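Local coordinates for protein fiber KNOB domain (Avirulent turkey hemorrhagic enteritis virus, PDB 4D63) that forms the trimeric head of the turkey adenovirus 3 fibre, which binds sialyllactose through its sialic acid and so probably serves in attachment to host cells, at residues K63-K68 and V116-G121; A74-Q79 and V122-P127; V149-K154 and P158-Q163. All blocks are in the same frame, centred on the assembly; numbering follows the deposited sequence.

Interaction 1. Residues K63-K68 and V116-G121; sequences KVLRYK and VPLNGG
Leu65 and Leu118 meet by one methyl group each, across a strand that runs between them. The setting is the antiparallel beta fold of the fibre head, where strand 53-59 separates strand 64-71 from strand 113-120. Leu65 and Leu118 accordingly lie 9.3 Å apart at their CA atoms, and no hydrogen bond joins the two segments. Phe57 of the intervening strand 53-59 touches Leu118, and its backbone bonds to that of Leu65; Phe80 of strand 75-80 packs on Leu65 as well. Two residues farther along strand 64-71, Tyr67 directs its ring toward Gly121, at the far end of segment 116-121. With CG held between the backbone N and the carbonyl carbon (chi1 62°), the ring meets Phe57 with the two planes at about 45°. The chain passes the Tyr67 ring through Gly120 and Gly121, both with positive phi; the approach of the hydroxyl to Gly121 is modelled too close to be trusted. The Leu65 side chain, by contrast, can be followed atom by atom as it leans over the intervening strand. Its CB is still 5.6 Å from Leu118 CD2. CG sits anti to the carbonyl carbon (chi1 -49°) and is closer to the same methyl, at 4.8 Å. Leu118 answers with a chain whose CB does not point straight at the partner but whose CD2 branch swings in, and the two side chains cross at about a right angle. At the tip of Leu65 the branches part: CD2 turns off and remains 6.0 Å from Leu118 CD2, whereas Leu65 CD1 reaches Leu118 CD2 at 4.0 Å, an ordinary van der Waals contact.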
loop_
_atom_site.group_PDB
_atom_site.type_symbol
_atom_site.label_atom_id
_atom_site.label_comp_id
_atom_site.label_asym_id
_atom_site.label_seq_id
_atom_site.Cartn_x
_atom_site.Cartn_y
_atom_site.Cartn_z
ATOM N N LYS A 63 -4.861 25.322 -5.483
ATOM C CA LYS A 63 -3.622 24.564 -5.314
ATOM C C LYS A 63 -3.487 23.638 -6.519
ATOM O O LYS A 63 -4.439 23.017 -6.944
ATOM C CB LYS A 63 -3.568 23.766 -3.998
ATOM C CG LYS A 63 -2.148 23.279 -3.711
ATOM C CD LYS A 63 -1.964 22.445 -2.434
ATOM C CE LYS A 63 -0.525 22.575 -1.914
ATOM N NZ LYS A 63 0.232 21.290 -1.806
ATOM N N VAL A 64 -2.286 23.556 -7.056
ATOM C CA VAL A 64 -1.975 22.706 -8.193
ATOM C C VAL A 64 -1.299 21.444 -7.644
ATOM O O VAL A 64 -0.295 21.543 -6.920
ATOM C CB VAL A 64 -1.000 23.443 -9.144
ATOM C CG1 VAL A 64 -0.537 22.557 -10.290
ATOM C CG2 VAL A 64 -1.648 24.727 -9.668
ATOM N N LEU A 65 -1.851 20.279 -8.007
ATOM C CA LEU A 65 -1.245 18.989 -7.684
ATOM C C LEU A 65 -0.726 18.386 -8.956
ATOM O O LEU A 65 -1.496 17.904 -9.799
ATOM C CB LEU A 65 -2.247 18.023 -7.035
ATOM C CG LEU A 65 -3.074 18.573 -5.886
ATOM C CD1 LEU A 65 -4.021 17.491 -5.406
ATOM C CD2 LEU A 65 -2.214 19.098 -4.737
ATOM N N ARG A 66 0.590 18.373 -9.079
ATOM C CA ARG A 66 1.208 17.897 -10.274
ATOM C C ARG A 66 1.469 16.391 -10.210
ATOM O O ARG A 66 1.762 15.830 -9.147
ATOM C CB ARG A 66 2.496 18.693 -10.529
ATOM C CG ARG A 66 2.191 20.136 -10.925
ATOM C CD ARG A 66 3.389 21.048 -10.783
ATOM N NE ARG A 66 4.627 20.451 -11.305
ATOM C CZ ARG A 66 5.644 19.960 -10.575
ATOM N NH1 ARG A 66 5.623 19.959 -9.238
ATOM N NH2 ARG A 66 6.713 19.457 -11.200
ATOM N N TYR A 67 1.366 15.764 -11.377
ATOM C CA TYR A 67 1.654 14.361 -11.524
ATOM C C TYR A 67 2.261 14.041 -12.887
ATOM O O TYR A 67 2.144 14.832 -13.807
ATOM C CB TYR A 67 0.358 13.577 -11.336
ATOM C CG TYR A 67 -0.726 13.872 -12.328
ATOM C CD1 TYR A 67 -0.698 13.310 -13.619
ATOM C CD2 TYR A 67 -1.795 14.678 -11.991
ATOM C CE1 TYR A 67 -1.707 13.568 -14.536
ATOM C CE2 TYR A 67 -2.808 14.929 -12.903
ATOM C CZ TYR A 67 -2.753 14.374 -14.172
ATOM O OH TYR A 67 -3.768 14.599 -15.071
ATOM N N LYS A 68 2.893 12.877 -12.987
ATOM C CA LYS A 68 3.278 12.259 -14.269
ATOM C C LYS A 68 2.483 10.978 -14.414
ATOM O O LYS A 68 2.244 10.299 -13.416
ATOM C CB LYS A 68 4.741 11.853 -14.264
ATOM C CG LYS A 68 5.752 12.967 -14.372
ATOM C CD LYS A 68 7.162 12.388 -14.186
ATOM C CE LYS A 68 8.250 13.292 -14.757
ATOM N NZ LYS A 68 8.125 14.720 -14.359
ATOM N N VAL A 116 -11.825 15.888 -1.608
ATOM C CA VAL A 116 -11.142 16.977 -2.271
ATOM C C VAL A 116 -11.592 17.033 -3.733
ATOM O O VAL A 116 -11.066 16.292 -4.549
ATOM C CB VAL A 116 -9.607 16.774 -2.224
ATOM C CG1 VAL A 116 -8.885 17.924 -2.931
ATOM C CG2 VAL A 116 -9.121 16.656 -0.781
ATOM N N PRO A 117 -12.590 17.894 -4.071
ATOM C CA PRO A 117 -12.985 18.031 -5.489
ATOM C C PRO A 117 -11.836 18.598 -6.247
ATOM O O PRO A 117 -11.143 19.469 -5.716
ATOM C CB PRO A 117 -14.140 19.040 -5.471
ATOM C CG PRO A 117 -14.044 19.715 -4.162
ATOM C CD PRO A 117 -13.400 18.754 -3.197
ATOM N N LEU A 118 -11.605 18.069 -7.441
ATOM C CA LEU A 118 -10.481 18.478 -8.293
ATOM C C LEU A 118 -10.996 18.900 -9.681
ATOM O O LEU A 118 -12.095 18.515 -10.103
ATOM C CB LEU A 118 -9.491 17.312 -8.453
ATOM C CG LEU A 118 -8.841 16.764 -7.165
ATOM C CD1 LEU A 118 -8.283 15.368 -7.383
ATOM C CD2 LEU A 118 -7.780 17.717 -6.635
ATOM N N ASN A 119 -10.200 19.692 -10.376
ATOM C CA ASN A 119 -10.494 20.033 -11.753
ATOM C C ASN A 119 -9.309 19.704 -12.643
ATOM O O ASN A 119 -8.146 19.775 -12.225
ATOM C CB ASN A 119 -10.924 21.504 -11.887
ATOM C CG ASN A 119 -12.439 21.670 -11.779
ATOM O OD1 ASN A 119 -12.963 21.967 -10.700
ATOM N ND2 ASN A 119 -13.159 21.433 -12.895
ATOM N N GLY A 120 -9.625 19.312 -13.869
ATOM C CA GLY A 120 -8.608 18.983 -14.857
ATOM C C GLY A 120 -8.160 17.554 -14.666
ATOM O O GLY A 120 -8.921 16.720 -14.176
ATOM N N GLY A 121 -6.928 17.279 -15.084
ATOM C CA GLY A 121 -6.304 15.979 -14.885
ATOM C C GLY A 121 -7.099 14.855 -15.514
ATOM O O GLY A 121 -7.855 15.086 -16.458
#

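Interaction 2. Residues A74-Q79 and V122-P127; sequences ALLIIQ and VRVESP. With SIA (N-acetyl-alpha-neuraminic acid), chain B.
Val122 reaches tip to tip toward two side chains of strand 75-80. Its CG2, between the backbone N and the carbonyl carbon, lies 3.9 Å from Leu76 CD2 and 4.0 Å from Ile78 CD1, bridging alternate residues on one side of the strand. Arg123 points away and hydrogen-bonds through NE to Gly156 O. Val124 returns to the apolar side: its CG1 comes within 3.4 Å of Leu76 CD2, a close fit for two methyl groups, with the two side chains at about a right angle. One methyl of Leu76 is thus shared by both valines, on a side chain whose chi2 of 105° is off a staggered value. Glu125 faces the sialic acid instead. Bent at chi2 (-57°), it accepts a hydrogen bond from O4 of the sugar at OE2 (3.0 Å), and its OE1 is 3.1 Å from the acetyl methyl C11 of the sugar. Val153 N also bonds OE2, while Arg150 NH2 and Thr152 OG1 hold OE1, so the carboxylate is fixed by the protein as well as by its ligand; the arginine probably favours the charged form. Ser126 OG donates to Pro127 O (2.6 Å), tilted 26° from the carbonyl plane, and accepts from Leu151 N. Segment 122-127 is the loop linking strand 113-120 to strand 129-137, laid between strand 75-80 and strand 142-154, with Phe182 and Cys184 of strand 181-185 against Ser126 and Leu181 of the third subunit against Pro127.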
loop_
_atom_site.group_PDB
_atom_site.type_symbol
_atom_site.label_atom_id
_atom_site.label_comp_id
_atom_site.label_asym_id
_atom_site.label_seq_id
_atom_site.Cartn_x
_atom_site.Cartn_y
_atom_site.Cartn_z
ATOM N N ALA A 74 -5.478 -0.797 -21.223
ATOM C CA ALA A 74 -6.542 -0.575 -20.230
ATOM C C ALA A 74 -5.970 -0.069 -18.900
ATOM O O ALA A 74 -6.646 -0.102 -17.870
ATOM C CB ALA A 74 -7.340 -1.858 -20.011
ATOM N N LEU A 75 -4.746 0.446 -18.946
ATOM C CA LEU A 75 -3.927 0.655 -17.779
ATOM C C LEU A 75 -3.513 2.120 -17.689
ATOM O O LEU A 75 -3.076 2.734 -18.677
ATOM C CB LEU A 75 -2.696 -0.248 -17.901
ATOM C CG LEU A 75 -1.710 -0.352 -16.738
ATOM C CD1 LEU A 75 -2.359 -0.980 -15.504
ATOM C CD2 LEU A 75 -0.489 -1.140 -17.194
ATOM N N LEU A 76 -3.691 2.704 -16.519
ATOM C CA LEU A 76 -3.191 4.039 -16.275
ATOM C C LEU A 76 -2.474 4.039 -14.945
ATOM O O LEU A 76 -3.065 3.743 -13.914
ATOM C CB LEU A 76 -4.318 5.063 -16.249
ATOM C CG LEU A 76 -3.794 6.473 -15.916
ATOM C CD1 LEU A 76 -3.766 7.339 -17.152
ATOM C CD2 LEU A 76 -4.607 7.161 -14.836
ATOM N N ILE A 77 -1.202 4.401 -14.990
ATOM C CA ILE A 77 -0.368 4.500 -13.817
ATOM C C ILE A 77 -0.038 5.968 -13.631
ATOM O O ILE A 77 0.450 6.620 -14.538
ATOM C CB ILE A 77 0.918 3.706 -14.015
ATOM C CG1 ILE A 77 0.595 2.216 -14.133
ATOM C CG2 ILE A 77 1.919 3.995 -12.900
ATOM C CD1 ILE A 77 1.810 1.381 -14.479
ATOM N N ILE A 78 -0.302 6.484 -12.446
ATOM C CA ILE A 78 -0.189 7.912 -12.195
ATOM C C ILE A 78 0.503 8.183 -10.854
ATOM O O ILE A 78 0.058 7.704 -9.806
ATOM C CB ILE A 78 -1.577 8.597 -12.240
ATOM C CG1 ILE A 78 -1.492 10.059 -11.779
ATOM C CG2 ILE A 78 -2.609 7.857 -11.410
ATOM C CD1 ILE A 78 -2.631 10.922 -12.299
ATOM N N GLN A 79 1.568 8.975 -10.903
ATOM C CA GLN A 79 2.302 9.351 -9.730
ATOM C C GLN A 79 2.204 10.837 -9.465
ATOM O O GLN A 79 2.476 11.627 -10.356
ATOM C CB GLN A 79 3.772 8.980 -9.877
ATOM C CG GLN A 79 4.548 9.071 -8.571
ATOM C CD GLN A 79 6.023 8.769 -8.732
ATOM O OE1 GLN A 79 6.405 7.773 -9.300
ATOM N NE2 GLN A 79 6.850 9.619 -8.185
ATOM N N VAL A 122 -6.959 13.652 -14.954
ATOM C CA VAL A 122 -7.606 12.453 -15.488
ATOM C C VAL A 122 -8.787 12.018 -14.645
ATOM O O VAL A 122 -8.939 12.459 -13.507
ATOM C CB VAL A 122 -6.604 11.299 -15.679
ATOM C CG1 VAL A 122 -5.463 11.761 -16.574
ATOM C CG2 VAL A 122 -6.050 10.774 -14.356
ATOM N N ARG A 123 -9.628 11.168 -15.244
ATOM C CA ARG A 123 -10.878 10.681 -14.649
ATOM C C ARG A 123 -10.778 9.187 -14.509
ATOM O O ARG A 123 -10.970 8.454 -15.496
ATOM C CB ARG A 123 -12.083 11.015 -15.528
ATOM C CG ARG A 123 -12.304 12.500 -15.690
ATOM C CD ARG A 123 -13.610 12.850 -16.397
ATOM N NE ARG A 123 -14.027 14.208 -16.013
ATOM C CZ ARG A 123 -13.623 15.350 -16.584
ATOM N NH1 ARG A 123 -12.791 15.338 -17.619
ATOM N NH2 ARG A 123 -14.076 16.522 -16.108
ATOM N N VAL A 124 -10.445 8.753 -13.286
ATOM C CA VAL A 124 -10.183 7.343 -12.972
ATOM C C VAL A 124 -10.870 6.937 -11.692
ATOM O O VAL A 124 -11.024 7.735 -10.773
ATOM C CB VAL A 124 -8.685 7.024 -12.775
ATOM C CG1 VAL A 124 -7.927 7.144 -14.074
ATOM C CG2 VAL A 124 -8.034 7.919 -11.730
ATOM N N GLU A 125 -11.286 5.684 -11.664
ATOM C CA GLU A 125 -11.684 5.020 -10.452
ATOM C C GLU A 125 -10.460 4.190 -9.994
ATOM O O GLU A 125 -10.244 3.075 -10.479
ATOM C CB GLU A 125 -12.895 4.119 -10.732
ATOM C CG GLU A 125 -14.224 4.831 -11.002
ATOM C CD GLU A 125 -14.681 5.784 -9.893
ATOM O OE1 GLU A 125 -14.413 5.540 -8.677
ATOM O OE2 GLU A 125 -15.332 6.802 -10.250
ATOM N N SER A 126 -9.636 4.740 -9.103
ATOM C CA SER A 126 -8.383 4.086 -8.730
ATOM C C SER A 126 -8.594 3.026 -7.624
ATOM O O SER A 126 -9.651 2.984 -6.956
ATOM C CB SER A 126 -7.392 5.122 -8.202
ATOM O OG SER A 126 -7.725 5.482 -6.876
ATOM N N PRO A 127 -7.582 2.188 -7.394
ATOM C CA PRO A 127 -7.664 1.461 -6.142
ATOM C C PRO A 127 -7.298 2.392 -4.996
ATOM O O PRO A 127 -6.957 3.579 -5.201
ATOM C CB PRO A 127 -6.645 0.320 -6.295
ATOM C CG PRO A 127 -5.963 0.582 -7.603
ATOM C CD PRO A 127 -6.294 1.977 -8.047
HETATM C C1 SIA B . -20.963 9.921 -12.279
HETATM C C2 SIA B . -21.139 8.438 -12.584
HETATM C C3 SIA B . -19.807 7.791 -13.016
HETATM C C4 SIA B . -18.868 7.520 -11.833
HETATM C C5 SIA B . -19.616 6.673 -10.815
HETATM C C6 SIA B . -20.848 7.464 -10.345
HETATM C C7 SIA B . -21.726 6.722 -9.336
HETATM C C8 SIA B . -23.113 7.368 -9.148
HETATM C C9 SIA B . -24.265 6.431 -9.527
HETATM C C10 SIA B . -18.502 5.007 -9.397
HETATM C C11 SIA B . -17.413 4.699 -8.392
HETATM N N5 SIA B . -18.685 6.277 -9.766
HETATM O O1A SIA B . -19.919 10.490 -12.678
HETATM O O1B SIA B . -21.868 10.540 -11.663
HETATM O O2 SIA B . -22.145 8.297 -13.614
HETATM O O4 SIA B . -17.655 6.834 -12.221
HETATM O O6 SIA B . -21.680 7.709 -11.479
HETATM O O7 SIA B . -21.864 5.366 -9.798
HETATM O O8 SIA B . -23.333 7.780 -7.795
HETATM O O9 SIA B . -25.470 7.191 -9.694
HETATM O O10 SIA B . -19.177 4.115 -9.855
#

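Interaction 3. Residues V149-K154 and P158-Q163; sequences VRLTVK and PHMIIQ. With SIA (N-acetyl-alpha-neuraminic acid), chain B.
Val149, Leu151 and Met160 form the apolar centre on one face of the paired strands. CG1 of Val149 packs against Met160 CG at 3.6 Å. The methionine, extended to its sulfur and bent at chi3, then carries CE to within 4.0 Å of Leu151 CD2. On the other face Thr152 CG2 meets Ile161 CG1 at 3.7 Å, the two side chains crossing at a slant, with CD1 equally near. Between the faces runs the backbone of a beta hairpin, strands 142-154 and 157-163, in antiparallel register: Arg150 with Ile161 and Thr152 with His159 are hydrogen-bonded pairs. Four bonds result, the straightest from Ile161 N to Arg150 O (2.8 Å, 175° at the hydrogen). His159 turns the edge of its imidazole toward Lys154 O, while ND1 bonds to Asn157 O, two residues earlier in the chain. Arg150 leads away to Ser126 O and to Tyr93 OH of the third subunit. OG1 of Thr152, a partner of Glu125, lies anti to the backbone N (chi1 -165°) and stands 3.8 Å from the acetyl methyl C11 of the sialic acid. At the polar edge, Val153 O accepts a weak bond from N5 of the sugar (3.5 Å). Lys154, bent at chi2, sends NZ to O8 of the sugar at 2.8 Å and also to Met87 O of the third subunit.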
loop_
_atom_site.group_PDB
_atom_site.type_symbol
_atom_site.label_atom_id
_atom_site.label_comp_id
_atom_site.label_asym_id
_atom_site.label_seq_id
_atom_site.Cartn_x
_atom_site.Cartn_y
_atom_site.Cartn_z
ATOM N N VAL A 149 -6.164 6.509 0.490
ATOM C CA VAL A 149 -6.520 7.468 -0.548
ATOM C C VAL A 149 -6.976 6.780 -1.839
ATOM O O VAL A 149 -6.411 5.773 -2.258
ATOM C CB VAL A 149 -5.335 8.388 -0.845
ATOM C CG1 VAL A 149 -5.725 9.467 -1.851
ATOM C CG2 VAL A 149 -4.836 9.024 0.448
ATOM N N ARG A 150 -7.977 7.358 -2.471
ATOM C CA ARG A 150 -8.471 6.909 -3.764
ATOM C C ARG A 150 -8.788 8.096 -4.651
ATOM O O ARG A 150 -9.152 9.189 -4.159
ATOM C CB ARG A 150 -9.826 6.234 -3.597
ATOM C CG ARG A 150 -9.829 4.799 -3.218
ATOM C CD ARG A 150 -11.214 4.260 -3.519
ATOM N NE ARG A 150 -11.357 4.054 -4.954
ATOM C CZ ARG A 150 -12.468 4.256 -5.661
ATOM N NH1 ARG A 150 -13.581 4.665 -5.088
ATOM N NH2 ARG A 150 -12.456 4.051 -6.973
ATOM N N LEU A 151 -8.799 7.849 -5.955
ATOM C CA LEU A 151 -9.397 8.802 -6.879
ATOM C C LEU A 151 -10.677 8.168 -7.363
ATOM O O LEU A 151 -10.720 6.952 -7.636
ATOM C CB LEU A 151 -8.470 9.058 -8.062
ATOM C CG LEU A 151 -7.053 9.560 -7.789
ATOM C CD1 LEU A 151 -6.256 9.610 -9.097
ATOM C CD2 LEU A 151 -7.036 10.941 -7.141
ATOM N N THR A 152 -11.728 8.965 -7.387
ATOM C CA THR A 152 -13.047 8.538 -7.847
ATOM C C THR A 152 -13.601 9.676 -8.743
ATOM O O THR A 152 -13.055 10.791 -8.777
ATOM C CB THR A 152 -13.964 8.202 -6.671
ATOM O OG1 THR A 152 -15.099 7.467 -7.118
ATOM C CG2 THR A 152 -14.476 9.449 -5.930
ATOM N N VAL A 153 -14.645 9.369 -9.492
ATOM C CA VAL A 153 -15.287 10.337 -10.383
ATOM C C VAL A 153 -16.769 10.520 -9.975
ATOM O O VAL A 153 -17.499 9.546 -9.738
ATOM C CB VAL A 153 -15.176 9.876 -11.842
ATOM C CG1 VAL A 153 -15.881 10.863 -12.778
ATOM C CG2 VAL A 153 -13.706 9.716 -12.226
ATOM N N LYS A 154 -17.193 11.775 -9.863
ATOM C CA LYS A 154 -18.598 12.084 -9.570
ATOM C C LYS A 154 -19.093 13.306 -10.385
ATOM O O LYS A 154 -18.458 14.362 -10.386
ATOM C CB LYS A 154 -18.796 12.348 -8.084
ATOM C CG LYS A 154 -20.238 12.628 -7.660
ATOM C CD LYS A 154 -21.195 11.533 -8.086
ATOM C CE LYS A 154 -22.566 11.799 -7.507
ATOM N NZ LYS A 154 -23.412 10.579 -7.466
ATOM N N PRO A 158 -13.277 14.592 -11.156
ATOM C CA PRO A 158 -12.429 13.809 -10.281
ATOM C C PRO A 158 -12.418 14.336 -8.835
ATOM O O PRO A 158 -12.447 15.529 -8.602
ATOM C CB PRO A 158 -11.049 13.908 -10.930
ATOM C CG PRO A 158 -11.071 15.179 -11.708
ATOM C CD PRO A 158 -12.501 15.430 -12.095
ATOM N N HIS A 159 -12.418 13.409 -7.886
ATOM C CA HIS A 159 -12.292 13.729 -6.501
ATOM C C HIS A 159 -11.278 12.797 -5.860
ATOM O O HIS A 159 -11.267 11.613 -6.150
ATOM C CB HIS A 159 -13.615 13.501 -5.817
ATOM C CG HIS A 159 -14.704 14.422 -6.262
ATOM N ND1 HIS A 159 -15.301 14.331 -7.497
ATOM C CD2 HIS A 159 -15.357 15.403 -5.603
ATOM C CE1 HIS A 159 -16.254 15.237 -7.594
ATOM N NE2 HIS A 159 -16.307 15.903 -6.457
ATOM N N MET A 160 -10.485 13.342 -4.944
ATOM C CA MET A 160 -9.577 12.561 -4.098
ATOM C C MET A 160 -10.264 12.286 -2.773
ATOM O O MET A 160 -10.730 13.194 -2.113
ATOM C CB MET A 160 -8.265 13.319 -3.842
ATOM C CG MET A 160 -7.237 12.501 -3.083
ATOM S SD MET A 160 -5.721 13.425 -2.862
ATOM C CE MET A 160 -5.119 13.347 -4.540
ATOM N N ILE A 161 -10.340 11.015 -2.413
ATOM C CA ILE A 161 -10.980 10.578 -1.182
ATOM C C ILE A 161 -9.864 10.246 -0.197
ATOM O O ILE A 161 -9.007 9.397 -0.467
ATOM C CB ILE A 161 -11.850 9.325 -1.396
ATOM C CG1 ILE A 161 -12.786 9.495 -2.613
ATOM C CG2 ILE A 161 -12.626 9.012 -0.115
ATOM C CD1 ILE A 161 -13.839 10.571 -2.435
ATOM N N ILE A 162 -9.863 10.920 0.935
ATOM C CA ILE A 162 -8.857 10.684 1.962
ATOM C C ILE A 162 -9.538 10.257 3.256
ATOM O O ILE A 162 -10.257 11.039 3.859
ATOM C CB ILE A 162 -8.044 11.965 2.263
ATOM C CG1 ILE A 162 -7.357 12.493 0.999
ATOM C CG2 ILE A 162 -7.037 11.723 3.389
ATOM C CD1 ILE A 162 -6.801 13.877 1.175
ATOM N N GLN A 163 -9.261 9.048 3.714
ATOM C CA GLN A 163 -9.831 8.566 4.937
ATOM C C GLN A 163 -8.762 8.365 5.940
ATOM O O GLN A 163 -7.663 7.825 5.639
ATOM C CB GLN A 163 -10.564 7.289 4.682
ATOM C CG GLN A 163 -11.644 7.507 3.656
ATOM C CD GLN A 163 -12.401 6.265 3.313
ATOM O OE1 GLN A 163 -11.889 5.368 2.637
ATOM N NE2 GLN A 163 -13.650 6.214 3.742
HETATM C C1 SIA B . -20.963 9.921 -12.279
HETATM C C2 SIA B . -21.139 8.438 -12.584
HETATM C C3 SIA B . -19.807 7.791 -13.016
HETATM C C4 SIA B . -18.868 7.520 -11.833
HETATM C C5 SIA B . -19.616 6.673 -10.815
HETATM C C6 SIA B . -20.848 7.464 -10.345
HETATM C C7 SIA B . -21.726 6.722 -9.336
HETATM C C8 SIA B . -23.113 7.368 -9.148
HETATM C C9 SIA B . -24.265 6.431 -9.527
HETATM C C10 SIA B . -18.502 5.007 -9.397
HETATM C C11 SIA B . -17.413 4.699 -8.392
HETATM N N5 SIA B . -18.685 6.277 -9.766
HETATM O O1A SIA B . -19.919 10.490 -12.678
HETATM O O1B SIA B . -21.868 10.540 -11.663
HETATM O O2 SIA B . -22.145 8.297 -13.614
HETATM O O4 SIA B . -17.655 6.834 -12.221
HETATM O O6 SIA B . -21.680 7.709 -11.479
HETATM O O7 SIA B . -21.864 5.366 -9.798
HETATM O O8 SIA B . -23.333 7.780 -7.795
HETATM O O9 SIA B . -25.470 7.191 -9.694
HETATM O O10 SIA B . -19.177 4.115 -9.855
#

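In the fold
Interactions 1 and 3 lie in series along the chain, with centres about 11 Å apart, and share the sheet: strands 113-120 and 157-163 are neighbours, bonded through Leu118 N to Pro158 O and Val116 N to Met160 O. Interaction 2 interlocks with interaction 1, about 13 Å away by centres, since their segments alternate in sequence; 116-121 runs directly into 122-127, and strands 64-71 and 75-80 are adjacent. Interactions 2 and 3, centres about 11 Å apart, meet at the sialic acid, the loop and the hairpin both reaching it, and again where Val124 packs on Leu151. The ligand site therefore rests on loop, hairpin and the third subunit, whose Met87 also binds the sugar.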